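Local coordinates for protein glucosamine 6-phosphate N-acetyltransferase (Arabidopsis thaliana, PDB 3T90) that catalyses transfer of the acetyl group from acetyl-CoA to glucosamine 6-phosphate, a step in the synthesis of UDP-N-acetylglucosamine, at residues 120-125 and 130-135; 6-9 and 13-16; 48-53 and 72-77. All blocks are in the same frame, centred on the assembly; numbering follows the deposited sequence.

Interaction 1: residues 120-125 and 130-135; sequences VILDCS and VFYEKC. With EPE (4-(2-hydroxyethyl)-1-piperazine ethanesulfonic acid), chain B.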
loop_
_atom_site.group_PDB
_atom_site.type_symbol
_atom_site.label_atom_id
_atom_site.label_comp_id
_atom_site.label_asym_id
_atom_site.label_seq_id
_atom_site.Cartn_x
_atom_site.Cartn_y
_atom_site.Cartn_z
ATOM N N VAL A 120 -3.335 -5.664 -8.472
ATOM C CA VAL A 120 -2.359 -5.855 -7.383
ATOM C C VAL A 120 -1.070 -5.205 -7.795
ATOM O O VAL A 120 -0.706 -5.260 -8.959
ATOM C CB VAL A 120 -2.167 -7.308 -7.035
ATOM C CG1 VAL A 120 -1.804 -8.187 -8.187
ATOM C CG2 VAL A 120 -1.316 -7.487 -5.880
ATOM N N ILE A 121 -0.425 -4.552 -6.848
ATOM C CA ILE A 121 0.865 -3.938 -7.049
ATOM C C ILE A 121 1.855 -4.288 -6.013
ATOM O O ILE A 121 1.488 -4.646 -4.900
ATOM C CB ILE A 121 0.667 -2.415 -7.156
ATOM C CG1 ILE A 121 -0.045 -1.792 -5.884
ATOM C CG2 ILE A 121 -0.170 -2.060 -8.402
ATOM C CD1 ILE A 121 -0.169 -0.229 -5.954
ATOM N N LEU A 122 3.105 -4.139 -6.393
ATOM C CA LEU A 122 4.207 -4.344 -5.408
ATOM C C LEU A 122 5.400 -3.583 -5.921
ATOM O O LEU A 122 5.417 -3.100 -7.064
ATOM C CB LEU A 122 4.550 -5.811 -5.191
ATOM C CG LEU A 122 5.020 -6.619 -6.447
ATOM C CD1 LEU A 122 6.517 -6.377 -6.767
ATOM C CD2 LEU A 122 4.644 -8.160 -6.227
ATOM N N ASP A 123 6.387 -3.401 -5.061
ATOM C CA ASP A 123 7.672 -2.776 -5.475
ATOM C C ASP A 123 8.811 -3.767 -5.314
ATOM O O ASP A 123 8.799 -4.623 -4.416
ATOM C CB ASP A 123 7.897 -1.484 -4.669
ATOM C CG ASP A 123 6.754 -0.488 -4.774
ATOM O OD1 ASP A 123 6.579 0.107 -5.839
ATOM O OD2 ASP A 123 6.131 -0.135 -3.745
ATOM N N CYS A 124 9.786 -3.634 -6.223
ATOM C CA CYS A 124 10.953 -4.541 -6.223
ATOM C C CYS A 124 12.157 -3.853 -6.763
ATOM O O CYS A 124 12.056 -2.761 -7.331
ATOM C CB CYS A 124 10.659 -5.843 -6.969
ATOM S SG CYS A 124 10.387 -5.595 -8.705
ATOM N N SER A 125 13.316 -4.497 -6.619
ATOM C CA SER A 125 14.502 -3.996 -7.300
ATOM C C SER A 125 14.375 -4.147 -8.793
ATOM O O SER A 125 13.685 -5.037 -9.309
ATOM C CB SER A 125 15.778 -4.711 -6.819
ATOM O OG SER A 125 15.674 -6.117 -7.239
ATOM N N VAL A 130 12.267 -9.235 -13.806
ATOM C CA VAL A 130 11.949 -10.371 -14.646
ATOM C C VAL A 130 11.245 -11.474 -13.846
ATOM O O VAL A 130 10.377 -12.124 -14.400
ATOM C CB VAL A 130 13.253 -10.888 -15.374
ATOM C CG1 VAL A 130 13.034 -12.140 -16.114
ATOM C CG2 VAL A 130 13.736 -9.802 -16.386
ATOM N N PHE A 131 11.576 -11.657 -12.569
ATOM C CA PHE A 131 10.874 -12.574 -11.711
ATOM C C PHE A 131 9.374 -12.303 -11.682
ATOM O O PHE A 131 8.537 -13.183 -11.861
ATOM C CB PHE A 131 11.426 -12.566 -10.265
ATOM C CG PHE A 131 10.621 -13.413 -9.338
ATOM C CD1 PHE A 131 10.779 -14.816 -9.277
ATOM C CD2 PHE A 131 9.686 -12.823 -8.514
ATOM C CE1 PHE A 131 9.969 -15.535 -8.377
ATOM C CE2 PHE A 131 8.868 -13.567 -7.605
ATOM C CZ PHE A 131 9.026 -14.939 -7.595
ATOM N N TYR A 132 9.033 -11.043 -11.413
ATOM C CA TYR A 132 7.637 -10.699 -11.319
ATOM C C TYR A 132 6.949 -10.690 -12.667
ATOM O O TYR A 132 5.749 -10.919 -12.712
ATOM C CB TYR A 132 7.452 -9.354 -10.554
ATOM C CG TYR A 132 7.801 -9.517 -9.090
ATOM C CD1 TYR A 132 6.938 -10.244 -8.270
ATOM C CD2 TYR A 132 9.006 -9.069 -8.559
ATOM C CE1 TYR A 132 7.221 -10.422 -6.908
ATOM C CE2 TYR A 132 9.323 -9.276 -7.230
ATOM C CZ TYR A 132 8.425 -9.942 -6.419
ATOM O OH TYR A 132 8.736 -10.087 -5.067
ATOM N N GLU A 133 7.683 -10.423 -13.743
ATOM C CA GLU A 133 7.055 -10.615 -15.075
ATOM C C GLU A 133 6.593 -12.064 -15.280
ATOM O O GLU A 133 5.562 -12.299 -15.956
ATOM C CB GLU A 133 7.997 -10.157 -16.217
ATOM C CG GLU A 133 8.266 -8.620 -16.208
ATOM C CD GLU A 133 9.259 -8.164 -17.309
ATOM O OE1 GLU A 133 10.209 -8.924 -17.600
ATOM O OE2 GLU A 133 9.118 -7.051 -17.781
ATOM N N LYS A 134 7.333 -12.997 -14.697
ATOM C CA LYS A 134 6.949 -14.410 -14.764
ATOM C C LYS A 134 5.693 -14.735 -14.023
ATOM O O LYS A 134 5.106 -15.775 -14.298
ATOM C CB LYS A 134 8.075 -15.328 -14.295
ATOM C CG LYS A 134 9.192 -15.388 -15.330
ATOM C CD LYS A 134 8.798 -14.898 -16.713
ATOM C CE LYS A 134 10.018 -14.571 -17.542
ATOM N NZ LYS A 134 10.981 -13.742 -16.689
ATOM N N CYS A 135 5.246 -13.822 -13.131
ATOM C CA CYS A 135 3.998 -13.929 -12.313
ATOM C C CYS A 135 2.906 -13.135 -12.981
ATOM O O CYS A 135 1.810 -13.001 -12.390
ATOM C CB CYS A 135 4.227 -13.406 -10.889
ATOM S SG CYS A 135 5.469 -14.353 -9.920
HETATM N N1 EPE B . 12.311 -13.620 -4.713
HETATM C C2 EPE B . 12.110 -12.686 -5.848
HETATM C C3 EPE B . 12.202 -11.193 -5.426
HETATM N N4 EPE B . 11.633 -10.889 -4.097
HETATM C C5 EPE B . 11.913 -11.848 -3.089
HETATM C C6 EPE B . 11.420 -13.183 -3.637
HETATM C C7 EPE B . 11.647 -9.551 -3.489
HETATM C C8 EPE B . 11.280 -8.389 -4.366
HETATM O O8 EPE B . 10.254 -7.620 -3.774
HETATM C C9 EPE B . 11.865 -14.982 -5.107
HETATM C C10 EPE B . 13.029 -15.806 -5.660
HETATM S S EPE B . 12.868 -17.621 -5.428
HETATM O O1S EPE B . 13.433 -17.949 -4.124
HETATM O O2S EPE B . 11.502 -18.059 -5.586
HETATM O O3S EPE B . 13.451 -18.334 -6.572
#

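Interaction 2: residues 6-9 and 13-16; sequences KIRK and SDKR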
loop_
_atom_site.group_PDB
_atom_site.type_symbol
_atom_site.label_atom_id
_atom_site.label_comp_id
_atom_site.label_asym_id
_atom_site.label_seq_id
_atom_site.Cartn_x
_atom_site.Cartn_y
_atom_site.Cartn_z
ATOM N N LYS A 6 4.653 -26.649 2.763
ATOM C CA LYS A 6 3.226 -26.449 2.968
ATOM C C LYS A 6 2.892 -24.949 2.940
ATOM O O LYS A 6 3.438 -24.165 3.778
ATOM C CB LYS A 6 2.722 -27.138 4.244
ATOM C CG LYS A 6 2.579 -28.719 4.141
ATOM C CD LYS A 6 2.003 -29.352 5.472
ATOM C CE LYS A 6 0.413 -29.345 5.581
ATOM N NZ LYS A 6 -0.192 -29.604 6.986
ATOM N N ILE A 7 2.008 -24.569 2.017
ATOM C CA ILE A 7 1.584 -23.170 1.911
ATOM C C ILE A 7 0.301 -22.936 2.722
ATOM O O ILE A 7 -0.621 -23.765 2.694
ATOM C CB ILE A 7 1.457 -22.675 0.431
ATOM C CG1 ILE A 7 1.200 -21.192 0.387
ATOM C CG2 ILE A 7 0.345 -23.399 -0.306
ATOM C CD1 ILE A 7 1.469 -20.603 -0.991
ATOM N N ARG A 8 0.230 -21.825 3.465
ATOM C CA ARG A 8 -0.913 -21.519 4.364
ATOM C C ARG A 8 -0.833 -20.040 4.836
ATOM O O ARG A 8 0.001 -19.270 4.331
ATOM C CB ARG A 8 -0.836 -22.456 5.609
ATOM C CG ARG A 8 0.524 -22.375 6.345
ATOM C CD ARG A 8 0.455 -23.242 7.677
ATOM N NE ARG A 8 1.735 -23.328 8.289
ATOM C CZ ARG A 8 2.139 -22.385 9.165
ATOM N NH1 ARG A 8 1.400 -21.265 9.351
ATOM N NH2 ARG A 8 3.325 -22.549 9.750
ATOM N N LYS A 9 -1.711 -19.622 5.734
ATOM C CA LYS A 9 -1.564 -18.284 6.322
ATOM C C LYS A 9 -0.756 -18.301 7.552
ATOM O O LYS A 9 -0.590 -19.340 8.240
ATOM C CB LYS A 9 -2.958 -17.731 6.606
ATOM C CG LYS A 9 -3.760 -17.438 5.282
ATOM C CD LYS A 9 -5.177 -17.089 5.651
ATOM C CE LYS A 9 -6.061 -17.097 4.401
ATOM N NZ LYS A 9 -6.288 -18.482 3.845
ATOM N N SER A 13 1.422 -19.330 16.300
ATOM C CA SER A 13 2.558 -20.175 16.695
ATOM C C SER A 13 3.758 -19.993 15.842
ATOM O O SER A 13 4.795 -20.594 16.128
ATOM C CB SER A 13 2.125 -21.639 16.751
ATOM O OG SER A 13 1.420 -21.955 15.599
ATOM N N ASP A 14 3.630 -19.285 14.696
ATOM C CA ASP A 14 4.771 -19.114 13.836
ATOM C C ASP A 14 5.881 -18.252 14.450
ATOM O O ASP A 14 6.983 -18.292 13.849
ATOM C CB ASP A 14 4.367 -18.532 12.457
ATOM C CG ASP A 14 3.647 -19.591 11.612
ATOM O OD1 ASP A 14 3.930 -20.783 11.755
ATOM O OD2 ASP A 14 2.801 -19.249 10.775
ATOM N N LYS A 15 5.609 -17.604 15.572
ATOM C CA LYS A 15 6.704 -16.926 16.263
ATOM C C LYS A 15 7.800 -17.924 16.695
ATOM O O LYS A 15 8.959 -17.490 16.820
ATOM C CB LYS A 15 6.160 -16.104 17.440
ATOM C CG LYS A 15 5.528 -16.852 18.509
ATOM C CD LYS A 15 5.038 -15.858 19.623
ATOM C CE LYS A 15 4.071 -16.467 20.531
ATOM N NZ LYS A 15 2.726 -16.684 19.869
ATOM N N ARG A 16 7.488 -19.214 16.833
ATOM C CA ARG A 16 8.547 -20.136 17.187
ATOM C C ARG A 16 9.128 -20.872 15.966
ATOM O O ARG A 16 9.988 -21.784 16.136
ATOM C CB ARG A 16 8.050 -21.112 18.282
ATOM C CG ARG A 16 6.960 -21.948 17.862
ATOM C CD ARG A 16 6.705 -23.120 18.865
ATOM N NE ARG A 16 5.574 -23.942 18.432
ATOM C CZ ARG A 16 5.657 -24.971 17.574
ATOM N NH1 ARG A 16 6.835 -25.357 17.079
ATOM N NH2 ARG A 16 4.551 -25.642 17.240
#

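Interaction 3: residues 48-53 and 72-77; sequences GDDHVI and IEKKFL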
loop_
_atom_site.group_PDB
_atom_site.type_symbol
_atom_site.label_atom_id
_atom_site.label_comp_id
_atom_site.label_asym_id
_atom_site.label_seq_id
_atom_site.Cartn_x
_atom_site.Cartn_y
_atom_site.Cartn_z
ATOM N N GLY A 48 -9.083 -8.959 8.940
ATOM C CA GLY A 48 -9.745 -10.012 8.212
ATOM C C GLY A 48 -9.178 -10.203 6.842
ATOM O O GLY A 48 -7.964 -10.167 6.638
ATOM N N ASP A 49 -10.080 -10.405 5.897
ATOM C CA ASP A 49 -9.645 -10.645 4.552
ATOM C C ASP A 49 -8.970 -9.449 3.832
ATOM O O ASP A 49 -8.431 -9.608 2.753
ATOM C CB ASP A 49 -10.824 -11.209 3.718
ATOM C CG ASP A 49 -10.996 -12.751 3.861
ATOM O OD1 ASP A 49 -12.145 -13.160 3.596
ATOM O OD2 ASP A 49 -10.043 -13.567 4.154
ATOM N N ASP A 50 -9.010 -8.290 4.425
ATOM C CA ASP A 50 -8.350 -7.107 3.853
ATOM C C ASP A 50 -6.835 -7.076 4.165
ATOM O O ASP A 50 -6.130 -6.196 3.698
ATOM C CB ASP A 50 -9.001 -5.846 4.377
ATOM C CG ASP A 50 -10.405 -5.656 3.813
ATOM O OD1 ASP A 50 -10.541 -5.845 2.603
ATOM O OD2 ASP A 50 -11.312 -5.342 4.624
ATOM N N HIS A 51 -6.329 -8.040 4.963
ATOM C CA HIS A 51 -4.827 -8.023 5.245
ATOM C C HIS A 51 -4.413 -9.460 5.564
ATOM O O HIS A 51 -4.618 -9.816 6.780
ATOM C CB HIS A 51 -4.488 -7.022 6.391
ATOM C CG HIS A 51 -3.013 -6.636 6.470
ATOM N ND1 HIS A 51 -2.520 -5.627 7.296
ATOM C CD2 HIS A 51 -1.972 -7.105 5.785
ATOM C CE1 HIS A 51 -1.195 -5.549 7.115
ATOM N NE2 HIS A 51 -0.839 -6.492 6.244
ATOM N N VAL A 52 -3.817 -10.164 4.562
ATOM C CA VAL A 52 -3.453 -11.625 4.534
ATOM C C VAL A 52 -1.898 -11.766 4.501
ATOM O O VAL A 52 -1.220 -11.013 3.822
ATOM C CB VAL A 52 -3.936 -12.453 3.229
ATOM C CG1 VAL A 52 -3.137 -13.815 3.051
ATOM C CG2 VAL A 52 -5.425 -12.668 3.175
ATOM N N ILE A 53 -1.355 -12.579 5.406
ATOM C CA ILE A 53 0.018 -12.946 5.331
ATOM C C ILE A 53 0.137 -14.424 4.967
ATOM O O ILE A 53 -0.423 -15.270 5.714
ATOM C CB ILE A 53 0.754 -12.683 6.640
ATOM C CG1 ILE A 53 0.555 -11.191 7.017
ATOM C CG2 ILE A 53 2.247 -13.115 6.496
ATOM C CD1 ILE A 53 1.291 -10.788 8.277
ATOM N N ILE A 72 -5.267 -4.880 1.387
ATOM C CA ILE A 72 -6.240 -4.396 0.415
ATOM C C ILE A 72 -6.652 -2.998 0.807
ATOM O O ILE A 72 -7.056 -2.691 1.965
ATOM C CB ILE A 72 -7.435 -5.384 0.298
ATOM C CG1 ILE A 72 -6.929 -6.676 -0.332
ATOM C CG2 ILE A 72 -8.478 -4.863 -0.698
ATOM C CD1 ILE A 72 -8.056 -7.822 -0.447
ATOM N N GLU A 73 -6.515 -2.110 -0.182
ATOM C CA GLU A 73 -6.824 -0.661 -0.039
ATOM C C GLU A 73 -8.159 -0.381 -0.734
ATOM O O GLU A 73 -8.243 -0.609 -1.948
ATOM C CB GLU A 73 -5.760 0.126 -0.754
ATOM C CG GLU A 73 -6.045 1.683 -0.614
ATOM C CD GLU A 73 -5.312 2.455 -1.661
ATOM O OE1 GLU A 73 -5.598 3.652 -1.890
ATOM O OE2 GLU A 73 -4.439 1.939 -2.386
ATOM N N LYS A 74 -9.124 0.132 -0.000
ATOM C CA LYS A 74 -10.367 0.607 -0.640
ATOM C C LYS A 74 -10.189 2.004 -1.157
ATOM O O LYS A 74 -9.664 2.868 -0.458
ATOM C CB LYS A 74 -11.467 0.589 0.374
ATOM C CG LYS A 74 -11.816 -0.870 0.825
ATOM C CD LYS A 74 -12.936 -0.885 1.836
ATOM C CE LYS A 74 -13.133 -2.344 2.249
ATOM N NZ LYS A 74 -12.242 -2.651 3.443
ATOM N N LYS A 75 -10.679 2.252 -2.380
ATOM C CA LYS A 75 -10.550 3.558 -3.047
ATOM C C LYS A 75 -11.879 4.101 -3.465
ATOM O O LYS A 75 -12.905 3.346 -3.356
ATOM C CB LYS A 75 -9.690 3.383 -4.313
ATOM C CG LYS A 75 -8.255 2.929 -4.027
ATOM C CD LYS A 75 -7.521 2.903 -5.351
ATOM C CE LYS A 75 -6.023 2.602 -5.275
ATOM N NZ LYS A 75 -5.259 3.756 -4.654
ATOM N N PHE A 76 -11.934 5.335 -3.965
ATOM C CA PHE A 76 -13.131 5.841 -4.634
ATOM C C PHE A 76 -13.051 5.659 -6.126
ATOM O O PHE A 76 -14.059 5.424 -6.786
ATOM C CB PHE A 76 -13.356 7.360 -4.320
ATOM C CG PHE A 76 -13.803 7.632 -2.912
ATOM C CD1 PHE A 76 -15.162 7.617 -2.579
ATOM C CD2 PHE A 76 -12.905 7.908 -1.942
ATOM C CE1 PHE A 76 -15.542 7.836 -1.272
ATOM C CE2 PHE A 76 -13.309 8.128 -0.637
ATOM C CZ PHE A 76 -14.643 8.119 -0.323
ATOM N N LEU A 77 -11.876 5.745 -6.690
ATOM C CA LEU A 77 -11.753 5.534 -8.157
ATOM C C LEU A 77 -11.988 4.055 -8.506
ATOM O O LEU A 77 -12.147 3.136 -7.666
ATOM C CB LEU A 77 -10.507 6.262 -8.733
ATOM C CG LEU A 77 -9.178 5.736 -8.206
ATOM C CD1 LEU A 77 -8.776 4.336 -8.765
ATOM C CD2 LEU A 77 -8.118 6.735 -8.376
HETATM O O HOH W 1 -6.326 -3.645 4.625
#

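Interaction 1: residues 120-125 and 130-135
L122 and C124, on strand 119-124, meet one side chain of the next helix, the ring of Y132. This strand and helix belong to the GNAT fold, and by similarity Y132, E133 and K134 belong to the acetyl-CoA site. The Y132 side chain starts from CB with CG anti to its own carbonyl carbon (chi1 -69°). This swings the ring toward the strand. Beyond CG, the ring lies under L122 CD1, which sits over its centre, 3.9 Å from the centroid and 2° off the normal, a CH-pi contact. F131 CD2 lies over the opposite face, so the ring is clamped between two carbons. Further out, CD1 and CE1 lie against the other leucine methyl, with L122 CD2 3.5 Å from Y132 CE1. Along the other edge, still on the L122 side, Y132 CD2 is 3.7 Å from C124 SG. That sulfur-aromatic contact is oblique. Y132 CE2 is 3.7 Å from C124 CB. A bound HEPES molecule, probably from the crystallisation liquor, reaches the edge of the ring with its C8. At the tip, Y132 OH accepts a hydrogen bond of 3.2 Å from HEPES N4 and a weak one from HEPES O8. The buffer also bonds weakly to D123 O, and to G101 N in the presumed cofactor site. V89, V105 and M137, with M144 of the second subunit, pack further round the ring. Replacing Y132 by an alanine is likely to leave L122 CD1 and C124 without their aromatic partner and HEPES N4 without its acceptor. The contact thus has two characters: the ring is wedged by apolar and sulfur atoms, while its hydroxyl turns a polar tip toward the ligand, consistent with a place beside acetyl-CoA.

Interaction 2: residues 6-9 and 13-16
R8 and D14 form a two-pronged salt bridge between strand 5-9 and the 3-10 turn at 13-16. The guanidinium meets the carboxylate end-on, each terminal nitrogen taking one oxygen. R8 NH1 gives a hydrogen bond of 2.8 Å to D14 OD2, on its syn lone pair. R8 NH2 gives one of 2.7 Å to D14 OD1, also met from the syn side but somewhat out of the carboxylate plane. The second is nearly straight, with an N-H...O angle of 167°. Both oxygens lie close to the guanidinium plane, and the two flat groups are 27° apart, nearly coplanar. The two side chains approach from opposite directions. R8 reaches across on a chain extended from CG to NE. With CG between the backbone N and the carbonyl carbon (chi1 55°), this chain carries the guanidinium out to D14 and keeps it near K9 O.

The next shell helps to hold the guanidinium. R8 NH1 also bonds to the carbonyl of the following residue, with K9 O 3.0 Å from R8 NH1. This second bond would hinder rotation of the guanidinium. In the GNAT fold seen here, 5-9 is an outermost strand of this chain's sheet, and it pairs antiparallel with 51-58. The turn at 13-16 lies in the loop from this strand to helix 19-23, so the salt bridge ties the middle of that loop back to the strand.

Further partners come from the same chain. R8 NH2 makes a second salt bridge to E57, on the neighbouring strand, so this one nitrogen serves two acids. D14 OD2 has a second donor, E11 N, which helps set the carboxylate. V55, also on the neighbouring strand, packs against the side chains of both R8 and D14. K17 lies against R8. Beyond the bridge, K15 leaves the turn in another direction and pairs with D38 on helix 34-45.

Interaction 3: residues 48-53 and 72-77
D50 and I72 join at the open end of the antiparallel beta hairpin made by strands 51-58 and 63-74 of the GNAT sheet. I72 N donates to D50 O at 2.8 Å, and the bond is almost straight at 178°. A water donates to the same carbonyl, D50 O, at 2.7 Å, and also to I72 O. Two donors thus grip D50 O, and the water bridges the two backbones. The side chain of D50 makes a salt bridge to K74, with D50 OD2 3.1 Å from K74 NZ. The ammonium comes from above the carboxylate plane. K74 gets there by bending its last torsion (chi4 90°) on an otherwise extended chain.

K75 points elsewhere. Its NZ bonds to E73 OE1 and forms salt bridges with E87 and D88 of the second subunit. By similarity, K75 to L77 bind substrate, so this end of the strand probably leads to a substrate site near the dimer interface.

Outside the polar centre, I72 CB lies against the carboxylate of D50. H111 and M115 also touch I72. H111 NE2 bonds to D49 O, and I72 CD1 sits 3.7 Å from that same D49 O.

All three contacts reach the same GNAT sheet. Interactions 2 and 3 sit on neighbouring strands and touch, with K9 CB 3.6 Å from I53 O. Their centres are still 22 Å apart. Interactions 1 and 2 lie on opposite sides of the chain's centre, with nearest atoms about 12 Å apart. Interactions 1 and 3 come within about 6 Å at their nearest atoms, without touching, and both meet the second subunit. They hold different parts of the presumed active site: acetyl-CoA residues in 130-135, substrate residues in 72-77. Interaction 2 is more remote: the R8 side chain is about 12 Å from that of L100, a presumed acetyl-CoA residue.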